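Long-range contacts in protein STE5 (Saccharomyces cerevisiae, PDB 3FZE), which acts as the scaffold protein of yeast pheromone signalling, its minimal scaffold domain co-catalysing phosphorylation of the MAP kinase Fus3 by Ste7: residues 9-13 with 179-183; 25-29 with 58-62; 62-66 with 87-93; 93-99 with 130-135. All coordinates share one frame; numbering follows the deposited sequence.

Interaction 1: 9-13 with 179-183; sequences ILSLK and YSFGL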
loop_
_atom_site.group_PDB
_atom_site.type_symbol
_atom_site.label_atom_id
_atom_site.label_comp_id
_atom_site.label_asym_id
_atom_site.label_seq_id
_atom_site.Cartn_x
_atom_site.Cartn_y
_atom_site.Cartn_z
ATOM N N ILE A 9 -9.949 -5.899 4.991
ATOM C CA ILE A 9 -8.855 -6.795 4.628
ATOM C C ILE A 9 -9.351 -8.232 4.457
ATOM O O ILE A 9 -8.910 -8.953 3.561
ATOM C CB ILE A 9 -7.695 -6.698 5.647
ATOM C CG1 ILE A 9 -6.997 -5.341 5.509
ATOM C CG2 ILE A 9 -6.694 -7.833 5.450
ATOM C CD1 ILE A 9 -6.092 -4.996 6.667
ATOM N N LEU A 10 -10.284 -8.649 5.306
ATOM C CA LEU A 10 -10.842 -9.988 5.186
ATOM C C LEU A 10 -11.617 -10.127 3.878
ATOM O O LEU A 10 -11.647 -11.200 3.276
ATOM C CB LEU A 10 -11.730 -10.329 6.386
ATOM C CG LEU A 10 -11.039 -10.272 7.751
ATOM C CD1 LEU A 10 -11.805 -11.089 8.774
ATOM C CD2 LEU A 10 -9.601 -10.757 7.651
ATOM N N SER A 11 -12.236 -9.038 3.437
ATOM C CA SER A 11 -12.961 -9.048 2.176
ATOM C C SER A 11 -11.990 -9.290 1.019
ATOM O O SER A 11 -12.249 -10.106 0.134
ATOM C CB SER A 11 -13.716 -7.733 1.979
ATOM O OG SER A 11 -14.471 -7.758 0.783
ATOM N N LEU A 12 -10.867 -8.581 1.040
ATOM C CA LEU A 12 -9.846 -8.741 0.013
ATOM C C LEU A 12 -9.291 -10.160 0.005
ATOM O O LEU A 12 -9.196 -10.797 -1.043
ATOM C CB LEU A 12 -8.708 -7.736 0.239
ATOM C CG LEU A 12 -7.410 -8.000 -0.532
ATOM C CD1 LEU A 12 -7.617 -7.709 -2.012
ATOM C CD2 LEU A 12 -6.262 -7.167 0.033
ATOM N N LYS A 13 -8.924 -10.646 1.184
ATOM C CA LYS A 13 -8.384 -11.984 1.330
ATOM C C LYS A 13 -9.369 -13.000 0.767
ATOM O O LYS A 13 -8.986 -13.953 0.080
ATOM C CB LYS A 13 -8.113 -12.254 2.810
ATOM C CG LYS A 13 -8.155 -13.706 3.216
ATOM C CD LYS A 13 -8.334 -13.812 4.727
ATOM C CE LYS A 13 -8.066 -15.213 5.238
ATOM N NZ LYS A 13 -7.856 -15.170 6.703
ATOM N N TYR A 179 -1.083 -10.744 8.927
ATOM C CA TYR A 179 -1.609 -11.830 9.738
ATOM C C TYR A 179 -2.862 -12.448 9.125
ATOM O O TYR A 179 -3.088 -13.645 9.273
ATOM C CB TYR A 179 -1.823 -11.394 11.195
ATOM C CG TYR A 179 -0.555 -11.493 12.011
ATOM C CD1 TYR A 179 0.511 -10.611 11.778
ATOM C CD2 TYR A 179 -0.400 -12.475 12.968
ATOM C CE1 TYR A 179 1.684 -10.717 12.503
ATOM C CE2 TYR A 179 0.767 -12.587 13.706
ATOM C CZ TYR A 179 1.810 -11.706 13.458
ATOM O OH TYR A 179 2.966 -11.829 14.203
ATOM N N SER A 180 -3.663 -11.642 8.433
ATOM C CA SER A 180 -4.855 -12.172 7.770
ATOM C C SER A 180 -4.467 -13.216 6.726
ATOM O O SER A 180 -5.235 -14.136 6.439
ATOM C CB SER A 180 -5.674 -11.055 7.120
ATOM O OG SER A 180 -6.263 -10.211 8.094
ATOM N N PHE A 181 -3.264 -13.082 6.175
ATOM C CA PHE A 181 -2.746 -14.076 5.228
ATOM C C PHE A 181 -1.925 -15.195 5.887
ATOM O O PHE A 181 -1.362 -16.046 5.198
ATOM C CB PHE A 181 -1.939 -13.387 4.117
ATOM C CG PHE A 181 -2.788 -12.633 3.137
ATOM C CD1 PHE A 181 -3.494 -13.309 2.152
ATOM C CD2 PHE A 181 -2.886 -11.255 3.196
ATOM C CE1 PHE A 181 -4.278 -12.625 1.248
ATOM C CE2 PHE A 181 -3.677 -10.564 2.295
ATOM C CZ PHE A 181 -4.371 -11.249 1.317
ATOM N N GLY A 182 -1.867 -15.198 7.216
ATOM C CA GLY A 182 -1.140 -16.213 7.953
ATOM C C GLY A 182 0.367 -16.023 7.950
ATOM O O GLY A 182 1.126 -16.983 8.081
ATOM N N LEU A 183 0.806 -14.780 7.798
ATOM C CA LEU A 183 2.231 -14.484 7.821
ATOM C C LEU A 183 2.613 -13.842 9.154
ATOM O O LEU A 183 1.744 -13.393 9.903
ATOM C CB LEU A 183 2.598 -13.574 6.642
ATOM C CG LEU A 183 2.173 -14.126 5.277
ATOM C CD1 LEU A 183 2.203 -13.042 4.208
ATOM C CD2 LEU A 183 3.032 -15.323 4.871
#
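Helix 2-14 and the end of helix 170-180 come together here with Leu10 CA 6.9 Å from Ser180 CA and Lys13 CA 7.2 Å from Phe181 CA. The later helix closes in a Schellman motif: Gly182 takes positive phi, and two bonds run back into the last turn. This joins the first and last helices of the alpha/beta/alpha, vWA-like domain at its surface. Ser180 points into the first helix. Ile9 CG2 and Leu10 CD2 both pack against its CB and OG, Leu10 CD2 lying 3.4 Å from Ser180 OG, and the hydroxyl itself is bonded to Thr176 O within its own helix. One turn further along the first helix, Lys13 meets the Phe181 ring, which lies obliquely against it, CZ 4.1 Å from Lys13 CA, and also meets Phe51 edge-to-face. With an alanine at Phe181, Lys13 would probably lose the ring packed against it and Phe51 its edge-to-face partner. The Lys13 chain runs outward, CG anti to the backbone N (chi1 154°) and extended beyond, which carries NZ to the carbonyl at the end of helix 170-180. There NZ gives a 2.8 Å hydrogen bond to Ser180 O, lying in the plane of that carbonyl.

Interaction 2: 25-29 with 58-62; sequences QIDFT and FVDRN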
loop_
_atom_site.group_PDB
_atom_site.type_symbol
_atom_site.label_atom_id
_atom_site.label_comp_id
_atom_site.label_asym_id
_atom_site.label_seq_id
_atom_site.Cartn_x
_atom_site.Cartn_y
_atom_site.Cartn_z
ATOM N N GLN A 25 1.719 5.703 0.560
ATOM C CA GLN A 25 2.058 7.110 0.517
ATOM C C GLN A 25 2.444 7.538 1.918
ATOM O O GLN A 25 1.632 7.442 2.846
ATOM C CB GLN A 25 0.860 7.903 0.031
ATOM C CG GLN A 25 1.079 9.389 0.086
ATOM C CD GLN A 25 -0.033 10.137 -0.610
ATOM O OE1 GLN A 25 -1.204 9.795 -0.462
ATOM N NE2 GLN A 25 0.326 11.154 -1.389
ATOM N N ILE A 26 3.689 7.973 2.081
ATOM C CA ILE A 26 4.195 8.308 3.406
ATOM C C ILE A 26 4.623 9.768 3.562
ATOM O O ILE A 26 5.482 10.268 2.825
ATOM C CB ILE A 26 5.371 7.393 3.819
ATOM C CG1 ILE A 26 5.004 5.922 3.598
ATOM C CG2 ILE A 26 5.739 7.652 5.273
ATOM C CD1 ILE A 26 6.145 4.937 3.852
ATOM N N ASP A 27 3.987 10.442 4.513
ATOM C CA ASP A 27 4.450 11.732 5.024
ATOM C C ASP A 27 5.350 11.400 6.207
ATOM O O ASP A 27 4.880 10.964 7.260
ATOM C CB ASP A 27 3.256 12.585 5.467
ATOM C CG ASP A 27 3.671 13.917 6.063
ATOM O OD1 ASP A 27 4.843 14.050 6.469
ATOM O OD2 ASP A 27 2.819 14.837 6.139
ATOM N N PHE A 28 6.650 11.565 6.014
ATOM C CA PHE A 28 7.626 11.138 7.007
ATOM C C PHE A 28 7.620 12.003 8.261
ATOM O O PHE A 28 8.043 11.558 9.330
ATOM C CB PHE A 28 9.024 11.109 6.391
ATOM C CG PHE A 28 9.174 10.108 5.295
ATOM C CD1 PHE A 28 9.488 8.788 5.587
ATOM C CD2 PHE A 28 8.992 10.476 3.973
ATOM C CE1 PHE A 28 9.631 7.862 4.580
ATOM C CE2 PHE A 28 9.125 9.550 2.963
ATOM C CZ PHE A 28 9.447 8.244 3.269
ATOM N N THR A 29 7.132 13.230 8.129
ATOM C CA THR A 29 7.113 14.167 9.252
ATOM C C THR A 29 6.072 13.781 10.303
ATOM O O THR A 29 6.159 14.204 11.457
ATOM C CB THR A 29 6.861 15.618 8.784
ATOM O OG1 THR A 29 5.498 15.764 8.363
ATOM C CG2 THR A 29 7.795 15.990 7.636
ATOM N N PHE A 58 5.913 3.389 -3.729
ATOM C CA PHE A 58 6.001 4.382 -2.665
ATOM C C PHE A 58 5.771 5.770 -3.246
ATOM O O PHE A 58 6.339 6.110 -4.281
ATOM C CB PHE A 58 7.380 4.343 -2.006
ATOM C CG PHE A 58 7.560 3.215 -1.035
ATOM C CD1 PHE A 58 6.958 3.255 0.214
ATOM C CD2 PHE A 58 8.359 2.135 -1.357
ATOM C CE1 PHE A 58 7.133 2.210 1.122
ATOM C CE2 PHE A 58 8.546 1.089 -0.456
ATOM C CZ PHE A 58 7.921 1.128 0.774
ATOM N N VAL A 59 4.943 6.560 -2.568
ATOM C CA VAL A 59 4.578 7.903 -3.023
ATOM C C VAL A 59 4.772 8.886 -1.880
ATOM O O VAL A 59 4.425 8.586 -0.735
ATOM C CB VAL A 59 3.111 7.941 -3.483
ATOM C CG1 VAL A 59 2.726 9.339 -3.992
ATOM C CG2 VAL A 59 2.879 6.886 -4.555
ATOM N N ASP A 60 5.330 10.057 -2.170
ATOM C CA ASP A 60 5.503 11.061 -1.119
ATOM C C ASP A 60 4.229 11.874 -0.863
ATOM O O ASP A 60 3.213 11.692 -1.534
ATOM C CB ASP A 60 6.766 11.931 -1.318
ATOM C CG ASP A 60 6.624 13.005 -2.406
ATOM O OD1 ASP A 60 5.501 13.312 -2.847
ATOM O OD2 ASP A 60 7.673 13.560 -2.801
ATOM N N ARG A 61 4.283 12.761 0.123
ATOM C CA ARG A 61 3.086 13.480 0.537
ATOM C C ARG A 61 2.566 14.461 -0.511
ATOM O O ARG A 61 1.426 14.913 -0.421
ATOM C CB ARG A 61 3.305 14.185 1.872
ATOM C CG ARG A 61 4.344 15.274 1.853
ATOM C CD ARG A 61 4.557 15.789 3.266
ATOM N NE ARG A 61 5.467 16.928 3.305
ATOM C CZ ARG A 61 5.781 17.594 4.412
ATOM N NH1 ARG A 61 5.255 17.239 5.579
ATOM N NH2 ARG A 61 6.618 18.621 4.353
ATOM N N ASN A 62 3.396 14.768 -1.501
ATOM C CA ASN A 62 2.989 15.625 -2.620
ATOM C C ASN A 62 2.703 14.854 -3.905
ATOM O O ASN A 62 2.645 15.438 -4.993
ATOM C CB ASN A 62 4.045 16.694 -2.858
ATOM C CG ASN A 62 4.154 17.628 -1.695
ATOM O OD1 ASN A 62 3.153 18.208 -1.273
ATOM N ND2 ASN A 62 5.354 17.764 -1.143
HETATM O O HOH W 1 6.513 12.590 1.949
#
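Gln25 sends CG out anti to its backbone N (chi1 174°) and stays extended, which brings its amide to the backbone at the end of strand 55-60. Arg61 instead turns CG in between its own N and carbonyl carbon (chi1 64°) and then runs straight out to reach Asp27. The Gln25 amide donates through NE2 to Asp60 O at 2.9 Å, almost linearly and with the acceptor in the amide plane. Four bonds hold this buried group: NE2 also gives to Lys125 O, and OE1 accepts from Ser117 OG and Ile127 N. Backbone pairing comes from Ile26 N to Val59 O, 3.0 Å. It is the parallel pairing of a beta-alpha-beta unit, strand 19-26, helix 35-50 and strand 55-60, in the central sheet of the vWA-like fold. Next along, a water links the backbones, 2.7 Å from Ile26 O and 2.9 Å from Arg61 N. Asp27 OD1 closes an Asx turn, accepting from Thr29 N and, at 2.6 Å, from Thr29 OG1. The carboxylate also forms a salt bridge with Arg61 NH1 through two weak bonds, 3.3 Å from OD1 and 3.5 Å from OD2; OD2 lies at the guanidinium edge, in plane, with carboxylate and guanidinium planes 82° apart. Were Asp27 an alanine, Arg61 would probably be left without its carboxylate and the Thr29 hydroxyl without its acceptor. On the helix side, Ile26 CD1 packs 4.0 Å from Phe58 CE1.

Interaction 3: 62-66 with 87-93; sequences NNYVL and KSSSTQF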
loop_
_atom_site.group_PDB
_atom_site.type_symbol
_atom_site.label_atom_id
_atom_site.label_comp_id
_atom_site.label_asym_id
_atom_site.label_seq_id
_atom_site.Cartn_x
_atom_site.Cartn_y
_atom_site.Cartn_z
ATOM N N ASN A 62 3.396 14.768 -1.501
ATOM C CA ASN A 62 2.989 15.625 -2.620
ATOM C C ASN A 62 2.703 14.854 -3.905
ATOM O O ASN A 62 2.645 15.438 -4.993
ATOM C CB ASN A 62 4.045 16.694 -2.858
ATOM C CG ASN A 62 4.154 17.628 -1.695
ATOM O OD1 ASN A 62 3.153 18.208 -1.273
ATOM N ND2 ASN A 62 5.354 17.764 -1.143
ATOM N N ASN A 63 2.508 13.542 -3.761
ATOM C CA ASN A 63 2.086 12.663 -4.857
ATOM C C ASN A 63 3.164 12.341 -5.892
ATOM O O ASN A 63 2.863 11.939 -7.019
ATOM C CB ASN A 63 0.822 13.185 -5.541
ATOM C CG ASN A 63 0.133 12.114 -6.358
ATOM O OD1 ASN A 63 -0.051 10.988 -5.882
ATOM N ND2 ASN A 63 -0.234 12.445 -7.597
ATOM N N TYR A 64 4.422 12.483 -5.491
ATOM C CA TYR A 64 5.543 12.053 -6.326
ATOM C C TYR A 64 5.955 10.612 -6.070
ATOM O O TYR A 64 6.096 10.176 -4.922
ATOM C CB TYR A 64 6.757 12.958 -6.127
ATOM C CG TYR A 64 6.514 14.346 -6.642
ATOM C CD1 TYR A 64 6.631 14.632 -8.000
ATOM C CD2 TYR A 64 6.126 15.359 -5.781
ATOM C CE1 TYR A 64 6.389 15.901 -8.486
ATOM C CE2 TYR A 64 5.885 16.642 -6.258
ATOM C CZ TYR A 64 6.021 16.904 -7.611
ATOM O OH TYR A 64 5.781 18.179 -8.093
ATOM N N VAL A 65 6.162 9.880 -7.161
ATOM C CA VAL A 65 6.571 8.479 -7.085
ATOM C C VAL A 65 8.026 8.405 -6.667
ATOM O O VAL A 65 8.891 9.004 -7.306
ATOM C CB VAL A 65 6.417 7.773 -8.445
ATOM C CG1 VAL A 65 6.971 6.335 -8.376
ATOM C CG2 VAL A 65 4.963 7.778 -8.899
ATOM N N LEU A 66 8.293 7.652 -5.603
ATOM C CA LEU A 66 9.640 7.521 -5.065
ATOM C C LEU A 66 10.338 6.258 -5.550
ATOM O O LEU A 66 11.530 6.270 -5.854
ATOM C CB LEU A 66 9.610 7.556 -3.535
ATOM C CG LEU A 66 8.957 8.801 -2.923
ATOM C CD1 LEU A 66 9.032 8.747 -1.407
ATOM C CD2 LEU A 66 9.616 10.077 -3.440
ATOM N N LYS A 87 14.599 10.828 -1.310
ATOM C CA LYS A 87 14.448 10.535 -2.735
ATOM C C LYS A 87 13.757 11.659 -3.499
ATOM O O LYS A 87 12.628 12.046 -3.186
ATOM C CB LYS A 87 13.691 9.209 -2.951
ATOM C CG LYS A 87 13.571 8.788 -4.410
ATOM C CD LYS A 87 14.941 8.501 -5.009
ATOM C CE LYS A 87 14.839 8.078 -6.468
ATOM N NZ LYS A 87 14.059 6.817 -6.627
ATOM N N SER A 88 14.443 12.163 -4.517
ATOM C CA SER A 88 13.877 13.173 -5.397
ATOM C C SER A 88 13.065 12.494 -6.497
ATOM O O SER A 88 13.288 11.329 -6.812
ATOM C CB SER A 88 14.981 14.046 -5.999
ATOM O OG SER A 88 15.563 14.892 -5.021
ATOM N N SER A 89 12.123 13.233 -7.067
ATOM C CA SER A 89 11.281 12.700 -8.126
ATOM C C SER A 89 10.438 13.797 -8.747
ATOM O O SER A 89 9.905 14.652 -8.044
ATOM C CB SER A 89 10.341 11.640 -7.566
ATOM O OG SER A 89 9.319 11.332 -8.518
ATOM N N SER A 90 10.291 13.744 -10.066
ATOM C CA SER A 90 9.414 14.668 -10.765
ATOM C C SER A 90 8.190 13.960 -11.357
ATOM O O SER A 90 7.407 14.575 -12.087
ATOM C CB SER A 90 10.185 15.388 -11.874
ATOM O OG SER A 90 10.614 14.462 -12.862
ATOM N N THR A 91 8.025 12.677 -11.036
ATOM C CA THR A 91 6.936 11.869 -11.589
ATOM C C THR A 91 5.730 11.835 -10.656
ATOM O O THR A 91 5.806 11.274 -9.565
ATOM C CB THR A 91 7.380 10.414 -11.837
ATOM O OG1 THR A 91 8.547 10.400 -12.672
ATOM C CG2 THR A 91 6.254 9.623 -12.511
ATOM N N GLN A 92 4.622 12.427 -11.092
ATOM C CA GLN A 92 3.375 12.371 -10.327
ATOM C C GLN A 92 2.727 10.992 -10.413
ATOM O O GLN A 92 2.676 10.381 -11.480
ATOM C CB GLN A 92 2.385 13.430 -10.812
ATOM C CG GLN A 92 2.691 14.825 -10.281
ATOM C CD GLN A 92 2.262 15.020 -8.832
ATOM O OE1 GLN A 92 1.061 15.035 -8.516
ATOM N NE2 GLN A 92 3.238 15.201 -7.946
ATOM N N PHE A 93 2.232 10.506 -9.282
ATOM C CA PHE A 93 1.548 9.222 -9.248
ATOM C C PHE A 93 0.093 9.280 -9.728
ATOM O O PHE A 93 -0.635 10.225 -9.442
ATOM C CB PHE A 93 1.573 8.640 -7.837
ATOM C CG PHE A 93 0.757 7.394 -7.707
ATOM C CD1 PHE A 93 1.300 6.164 -8.035
ATOM C CD2 PHE A 93 -0.571 7.458 -7.309
ATOM C CE1 PHE A 93 0.545 5.009 -7.936
ATOM C CE2 PHE A 93 -1.334 6.296 -7.207
ATOM C CZ PHE A 93 -0.775 5.080 -7.529
#
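Tyr64 and Gln92 set the pattern: the glutamine amide stands nearly upright on the tyrosine ring, the planes 80° apart, with NE2 3.1 Å above the plane and over its centre. The same nitrogen donates to Asn62 O at 3.0 Å, in the plane of its own amide. Gln92 gets there by folding back, its chain bent at chi2 (-77°). Its other end, OE1, accepts from Asn63 ND2, and these two amides are also steeply turned, 74° apart; the donor comes from above the OE1 carbonyl plane and misses the lone pairs. Asn63 ND2 has a second acceptor in Phe93 O, 2.9 Å away, met in the carbonyl plane on a lone pair. With OD1 bonded to Gln130 NE2, both ends of this buried amide are satisfied. Phe93 lies across Asn63 at about a right angle; Val65 CG2 packs on Phe93 CB (3.7 Å) and lies at the ring edge. At the far end Lys87 and Leu66 run antiparallel past one another; the lysine bends back so that NZ reaches Leu66 O at 2.7 Å. Ser89 OG works both ways, donating to Val65 O at 2.7 Å and accepting from Thr91 N in an ST turn. In the backbone, Phe93 N bonds to Asn63 O and Val65 N to Thr91 O. The arrangement is a single beta bridge, Tyr64 with Gln92, that pins the irregular loop 87-93 at the beginning of the edge strand 65-68 of the mixed sheet.

Interaction 4: 93-99 with 130-135; sequences FSPIWLK and QDYRCF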
loop_
_atom_site.group_PDB
_atom_site.type_symbol
_atom_site.label_atom_id
_atom_site.label_comp_id
_atom_site.label_asym_id
_atom_site.label_seq_id
_atom_site.Cartn_x
_atom_site.Cartn_y
_atom_site.Cartn_z
ATOM N N PHE A 93 2.232 10.506 -9.282
ATOM C CA PHE A 93 1.548 9.222 -9.248
ATOM C C PHE A 93 0.093 9.280 -9.728
ATOM O O PHE A 93 -0.635 10.225 -9.442
ATOM C CB PHE A 93 1.573 8.640 -7.837
ATOM C CG PHE A 93 0.757 7.394 -7.707
ATOM C CD1 PHE A 93 1.300 6.164 -8.035
ATOM C CD2 PHE A 93 -0.571 7.458 -7.309
ATOM C CE1 PHE A 93 0.545 5.009 -7.936
ATOM C CE2 PHE A 93 -1.334 6.296 -7.207
ATOM C CZ PHE A 93 -0.775 5.080 -7.529
ATOM N N SER A 94 -0.324 8.238 -10.438
ATOM C CA SER A 94 -1.738 7.987 -10.696
ATOM C C SER A 94 -1.898 6.488 -10.875
ATOM O O SER A 94 -0.934 5.793 -11.209
ATOM C CB SER A 94 -2.230 8.715 -11.951
ATOM O OG SER A 94 -1.623 8.192 -13.123
ATOM N N PRO A 95 -3.110 5.977 -10.633
ATOM C CA PRO A 95 -3.309 4.541 -10.847
ATOM C C PRO A 95 -3.016 4.132 -12.292
ATOM O O PRO A 95 -2.359 3.112 -12.503
ATOM C CB PRO A 95 -4.786 4.341 -10.502
ATOM C CG PRO A 95 -5.058 5.401 -9.477
ATOM C CD PRO A 95 -4.242 6.598 -9.921
ATOM N N ILE A 96 -3.478 4.909 -13.270
ATOM C CA ILE A 96 -3.197 4.569 -14.662
ATOM C C ILE A 96 -1.697 4.599 -14.955
ATOM O O ILE A 96 -1.188 3.734 -15.665
ATOM C CB ILE A 96 -3.959 5.465 -15.675
ATOM C CG1 ILE A 96 -3.724 4.954 -17.099
ATOM C CG2 ILE A 96 -3.521 6.911 -15.568
ATOM C CD1 ILE A 96 -4.054 3.493 -17.277
ATOM N N TRP A 97 -0.982 5.581 -14.405
ATOM C CA TRP A 97 0.466 5.594 -14.557
ATOM C C TRP A 97 1.043 4.280 -14.030
ATOM O O TRP A 97 1.881 3.653 -14.676
ATOM C CB TRP A 97 1.124 6.770 -13.821
ATOM C CG TRP A 97 2.615 6.646 -13.845
ATOM C CD1 TRP A 97 3.461 7.087 -14.824
ATOM C CD2 TRP A 97 3.436 5.991 -12.868
ATOM N NE1 TRP A 97 4.759 6.755 -14.510
ATOM C CE2 TRP A 97 4.772 6.085 -13.318
ATOM C CE3 TRP A 97 3.175 5.340 -11.660
ATOM C CZ2 TRP A 97 5.842 5.554 -12.597
ATOM C CZ3 TRP A 97 4.242 4.810 -10.941
ATOM C CH2 TRP A 97 5.557 4.916 -11.420
ATOM N N LEU A 98 0.589 3.871 -12.850
ATOM C CA LEU A 98 1.093 2.647 -12.238
ATOM C C LEU A 98 0.772 1.416 -13.091
ATOM O O LEU A 98 1.640 0.567 -13.305
ATOM C CB LEU A 98 0.557 2.481 -10.814
ATOM C CG LEU A 98 1.155 1.325 -10.003
ATOM C CD1 LEU A 98 2.649 1.555 -9.707
ATOM C CD2 LEU A 98 0.358 1.111 -8.712
ATOM N N LYS A 99 -0.463 1.314 -13.578
ATOM C CA LYS A 99 -0.829 0.173 -14.412
ATOM C C LYS A 99 0.017 0.121 -15.678
ATOM O O LYS A 99 0.528 -0.935 -16.048
ATOM C CB LYS A 99 -2.322 0.187 -14.758
ATOM C CG LYS A 99 -2.766 -0.975 -15.638
ATOM C CD LYS A 99 -2.752 -0.609 -17.120
ATOM C CE LYS A 99 -3.171 -1.791 -17.987
ATOM N NZ LYS A 99 -3.659 -1.349 -19.334
ATOM N N GLN A 130 -7.791 8.993 -5.720
ATOM C CA GLN A 130 -7.521 8.769 -7.137
ATOM C C GLN A 130 -8.375 7.629 -7.681
ATOM O O GLN A 130 -8.967 6.881 -6.910
ATOM C CB GLN A 130 -6.019 8.545 -7.358
ATOM C CG GLN A 130 -5.194 9.782 -6.994
ATOM C CD GLN A 130 -3.692 9.547 -7.010
ATOM O OE1 GLN A 130 -3.218 8.521 -7.504
ATOM N NE2 GLN A 130 -2.930 10.498 -6.452
ATOM N N ASP A 131 -8.465 7.516 -9.003
ATOM C CA ASP A 131 -9.342 6.507 -9.590
ATOM C C ASP A 131 -8.582 5.243 -9.987
ATOM O O ASP A 131 -7.743 5.252 -10.891
ATOM C CB ASP A 131 -10.180 7.072 -10.750
ATOM C CG ASP A 131 -9.376 7.281 -12.021
ATOM O OD1 ASP A 131 -8.147 7.489 -11.934
ATOM O OD2 ASP A 131 -9.984 7.243 -13.112
ATOM N N TYR A 132 -8.885 4.163 -9.282
ATOM C CA TYR A 132 -8.215 2.887 -9.491
ATOM C C TYR A 132 -8.956 2.098 -10.569
ATOM O O TYR A 132 -8.717 0.912 -10.795
ATOM C CB TYR A 132 -8.051 2.163 -8.158
ATOM C CG TYR A 132 -7.059 2.912 -7.275
ATOM C CD1 TYR A 132 -7.450 4.041 -6.563
ATOM C CD2 TYR A 132 -5.724 2.531 -7.206
ATOM C CE1 TYR A 132 -6.545 4.750 -5.776
ATOM C CE2 TYR A 132 -4.815 3.232 -6.421
ATOM C CZ TYR A 132 -5.233 4.343 -5.712
ATOM O OH TYR A 132 -4.338 5.042 -4.930
ATOM N N ARG A 133 -9.872 2.826 -11.206
ATOM C CA ARG A 133 -10.419 2.550 -12.531
ATOM C C ARG A 133 -9.761 1.422 -13.321
ATOM O O ARG A 133 -10.371 0.388 -13.577
ATOM C CB ARG A 133 -10.365 3.829 -13.368
ATOM N N CYS A 134 -8.518 1.652 -13.718
ATOM C CA CYS A 134 -7.825 0.841 -14.709
ATOM C C CYS A 134 -7.481 -0.568 -14.246
ATOM O O CYS A 134 -7.106 -1.416 -15.053
ATOM C CB CYS A 134 -6.529 1.547 -15.068
ATOM S SG CYS A 134 -5.649 2.045 -13.567
ATOM N N PHE A 135 -7.572 -0.816 -12.948
ATOM C CA PHE A 135 -7.292 -2.146 -12.441
ATOM C C PHE A 135 -8.540 -3.028 -12.555
ATOM O O PHE A 135 -8.735 -3.959 -11.777
ATOM C CB PHE A 135 -6.704 -2.094 -11.027
ATOM C CG PHE A 135 -5.331 -1.478 -10.976
ATOM C CD1 PHE A 135 -5.163 -0.157 -10.598
ATOM C CD2 PHE A 135 -4.215 -2.209 -11.351
ATOM C CE1 PHE A 135 -3.909 0.414 -10.576
ATOM C CE2 PHE A 135 -2.962 -1.646 -11.330
ATOM C CZ PHE A 135 -2.802 -0.329 -10.943
HETATM O O HOH W 2 -5.765 6.878 -12.956
#
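Pro95 makes a CH-pi contact with Tyr132: CG sits 3.6 Å from the ring centroid and only 7° off the normal, squarely over one face. The tyrosine is held in place at its far end, where OH is bonded to Ile127 O, while Ile23 and Ala115 of the sheet also touch it. Apolar packing continues down the helix. Cys134 SG, turned between its own N and carbonyl carbon (chi1 48°), rests 3.9 Å from Pro95 CB and fits against the first turn, and its CB meets Ile96 CD1 at 3.8 Å. The Phe135 ring reaches obliquely across Pro95, Leu98 and Lys99, with CZ 3.9 Å from Lys99 CB. In the conformer given, the lysine then leads its ammonium away to Asn106 OD1. This is helix 95-102 lying on the sheet of the vWA-like alpha/beta/alpha fold, with the loop after strand 111-117 wrapped against its beginning. Ser94 is the N-cap, its OG accepting from Trp97 N at 3.0 Å. The polar links across the contact are indirect. A water takes the Ile96 N-H at 3.0 Å and donates to Asp131 OD1 at 2.7 Å, tying the first turn to the loop. Gln130, extended beyond CG, runs past Pro95 CD; the placement of its OE1 is doubtful, but NE2 is bonded to Asn63 OD1.

In the fold
Interaction 1 stands apart: it closes the chain's first helix onto its last at the surface, and its centre is about 25 Å from that of interaction 2, on the opposite side of the chain's centre. The other three touch one another. Interaction 2 is the most buried and pairs two inner strands; interaction 3 shares Asn62 with it and works on the neighbouring edge strand, Phe58 O meeting Leu66 N at 2.8 Å. Interactions 3 and 4 share Phe93, which also packs on Val59 of interaction 2. Chemistry follows place: amide and backbone bonds dominate interactions 2 and 3, with a salt bridge in interaction 2; apolar contacts dominate interaction 4, and interaction 1 sets one lysine bond beside apolar packing.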